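PDB 3ZTH: STU0660 from Streptococcus thermophilus, which probably binds DNA as a large Csn2 protein involved in CRISPR-mediated bacterial immunity, and binds magnesium. Local coordinates for residues L183-L188 with L232-F237. Sequence-based numbering, arbitrary orientation.
Sequences LFLEML and LTFILF
F234 reaches from the strand 232-237 to the helix 177-192 with the far end of its ring, which meets the methyl ends of L185 and L188. From the strand, CB of F234 already points to the helix, and CG stands beside the backbone N, anti to the carbonyl carbon (chi1 -84°), which turns the ring away from its own carbonyl. Further out, CE2 of F234 lies 3.5 Å from CD2 of L232, two residues back on the same strand. CZ is the atom that reaches the helix, 4.1 Å from CD2 of L185 and 4.2 Å from CD2 of L188. Both methyls approach the ring obliquely, and the F234 side chain also touches I222 of helix 212-228. Strand 232-237 is an inner strand of the mixed sheet in this P-loop NTPase-like fold; it pairs through its backbone with strands 199-204 and 20-24, and segment 183-188 runs roughly antiparallel to it, at 154°. The separation is wide, with 13.2 Å between the two short axes, and apolar side chains bridge it. With CG of L188 opposite the backbone N (chi1 176°), the side chain extends toward the sheet, where the same CD2 that meets F234 lies 4.4 Å from CD2 of L232. L188 also rests on I201 of the adjacent strand and on L97 of helix 97-106, while L185 packs against F218 and Q221 of helix 212-228.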
loop_
_atom_site.group_PDB
_atom_site.type_symbol
_atom_site.label_atom_id
_atom_site.label_comp_id
_atom_site.label_asym_id
_atom_site.label_seq_id
_atom_site.Cartn_x
_atom_site.Cartn_y
_atom_site.Cartn_z
ATOM N N LEU A 183 15.585 32.061 11.073
ATOM C CA LEU A 183 16.262 30.975 10.374
ATOM C C LEU A 183 15.547 30.704 9.052
ATOM O O LEU A 183 16.187 30.529 8.012
ATOM C CB LEU A 183 16.278 29.713 11.237
ATOM C CG LEU A 183 17.253 29.783 12.415
ATOM C CD1 LEU A 183 17.044 28.589 13.334
ATOM C CD2 LEU A 183 18.689 29.825 11.892
ATOM N N PHE A 184 14.216 30.685 9.094
ATOM C CA PHE A 184 13.428 30.451 7.890
ATOM C C PHE A 184 13.684 31.537 6.852
ATOM O O PHE A 184 13.888 31.243 5.670
ATOM C CB PHE A 184 11.938 30.422 8.223
ATOM C CG PHE A 184 11.047 30.463 7.014
ATOM C CD1 PHE A 184 10.856 29.331 6.232
ATOM C CD2 PHE A 184 10.407 31.644 6.647
ATOM C CE1 PHE A 184 10.037 29.372 5.098
ATOM C CE2 PHE A 184 9.590 31.694 5.518
ATOM C CZ PHE A 184 9.405 30.554 4.744
ATOM N N LEU A 185 13.658 32.793 7.285
ATOM C CA LEU A 185 13.887 33.900 6.362
ATOM C C LEU A 185 15.293 33.856 5.775
ATOM O O LEU A 185 15.493 34.166 4.599
ATOM C CB LEU A 185 13.639 35.235 7.067
ATOM C CG LEU A 185 12.162 35.484 7.387
ATOM C CD1 LEU A 185 12.004 36.816 8.102
ATOM C CD2 LEU A 185 11.344 35.468 6.090
ATOM N N GLU A 186 16.263 33.463 6.597
ATOM C CA GLU A 186 17.644 33.355 6.146
ATOM C C GLU A 186 17.775 32.310 5.045
ATOM O O GLU A 186 18.476 32.525 4.049
ATOM C CB GLU A 186 18.552 32.954 7.291
ATOM C CG GLU A 186 19.153 34.090 8.047
ATOM C CD GLU A 186 20.488 33.689 8.610
ATOM O OE1 GLU A 186 21.400 33.409 7.797
ATOM O OE2 GLU A 186 20.623 33.638 9.853
HETATM N N MSE A 187 17.117 31.169 5.240
HETATM C CA MSE A 187 17.151 30.112 4.245
HETATM C C MSE A 187 16.503 30.617 2.967
HETATM O O MSE A 187 16.997 30.367 1.867
HETATM C CB MSE A 187 16.411 28.875 4.733
HETATM C CG MSE A 187 16.301 27.805 3.658
HETATM SE SE MSE A 187 15.806 26.073 4.336
HETATM C CE MSE A 187 13.901 26.306 4.403
ATOM N N LEU A 188 15.396 31.336 3.124
ATOM C CA LEU A 188 14.684 31.892 1.984
ATOM C C LEU A 188 15.593 32.884 1.260
ATOM O O LEU A 188 15.596 32.952 0.030
ATOM C CB LEU A 188 13.405 32.591 2.454
ATOM C CG LEU A 188 12.583 33.316 1.383
ATOM C CD1 LEU A 188 12.008 32.321 0.385
ATOM C CD2 LEU A 188 11.476 34.103 2.054
ATOM N N LEU A 232 9.749 38.696 -4.866
ATOM C CA LEU A 232 9.166 38.203 -3.621
ATOM C C LEU A 232 7.920 38.949 -3.170
ATOM O O LEU A 232 7.884 40.176 -3.180
ATOM C CB LEU A 232 10.211 38.260 -2.507
ATOM C CG LEU A 232 9.795 37.775 -1.119
ATOM C CD1 LEU A 232 9.270 36.348 -1.212
ATOM C CD2 LEU A 232 10.995 37.855 -0.177
ATOM N N THR A 233 6.902 38.197 -2.764
ATOM C CA THR A 233 5.656 38.786 -2.287
ATOM C C THR A 233 5.182 38.134 -0.989
ATOM O O THR A 233 5.146 36.906 -0.859
ATOM C CB THR A 233 4.524 38.663 -3.329
ATOM O OG1 THR A 233 4.855 39.435 -4.488
ATOM C CG2 THR A 233 3.216 39.178 -2.754
ATOM N N PHE A 234 4.822 38.983 -0.034
ATOM C CA PHE A 234 4.331 38.542 1.265
ATOM C C PHE A 234 2.861 38.950 1.473
ATOM O O PHE A 234 2.462 40.065 1.133
ATOM C CB PHE A 234 5.176 39.177 2.375
ATOM C CG PHE A 234 6.447 38.439 2.687
ATOM C CD1 PHE A 234 6.428 37.308 3.491
ATOM C CD2 PHE A 234 7.675 38.905 2.221
ATOM C CE1 PHE A 234 7.622 36.653 3.833
ATOM C CE2 PHE A 234 8.867 38.260 2.554
ATOM C CZ PHE A 234 8.840 37.138 3.358
ATOM N N ILE A 235 2.060 38.033 2.009
ATOM C CA ILE A 235 0.661 38.319 2.334
ATOM C C ILE A 235 0.505 37.933 3.802
ATOM O O ILE A 235 0.589 36.752 4.145
ATOM C CB ILE A 235 -0.336 37.482 1.526
ATOM C CG1 ILE A 235 -0.341 37.913 0.064
ATOM C CG2 ILE A 235 -1.746 37.694 2.079
ATOM C CD1 ILE A 235 -1.347 37.130 -0.798
ATOM N N LEU A 236 0.293 38.932 4.657
ATOM C CA LEU A 236 0.140 38.729 6.096
ATOM C C LEU A 236 -1.305 38.961 6.559
ATOM O O LEU A 236 -2.055 39.700 5.926
ATOM C CB LEU A 236 1.064 39.694 6.850
ATOM C CG LEU A 236 2.506 39.868 6.329
ATOM C CD1 LEU A 236 3.197 40.993 7.092
ATOM C CD2 LEU A 236 3.291 38.578 6.475
ATOM N N PHE A 237 -1.684 38.317 7.660
ATOM C CA PHE A 237 -3.013 38.466 8.260
ATOM C C PHE A 237 -2.770 38.909 9.701
ATOM O O PHE A 237 -2.823 38.097 10.632
ATOM C CB PHE A 237 -3.765 37.133 8.258
ATOM C CG PHE A 237 -4.182 36.673 6.895
ATOM C CD1 PHE A 237 -3.273 36.035 6.053
ATOM C CD2 PHE A 237 -5.482 36.876 6.450
ATOM C CE1 PHE A 237 -3.651 35.604 4.790
ATOM C CE2 PHE A 237 -5.875 36.447 5.189
ATOM C CZ PHE A 237 -4.954 35.808 4.353
#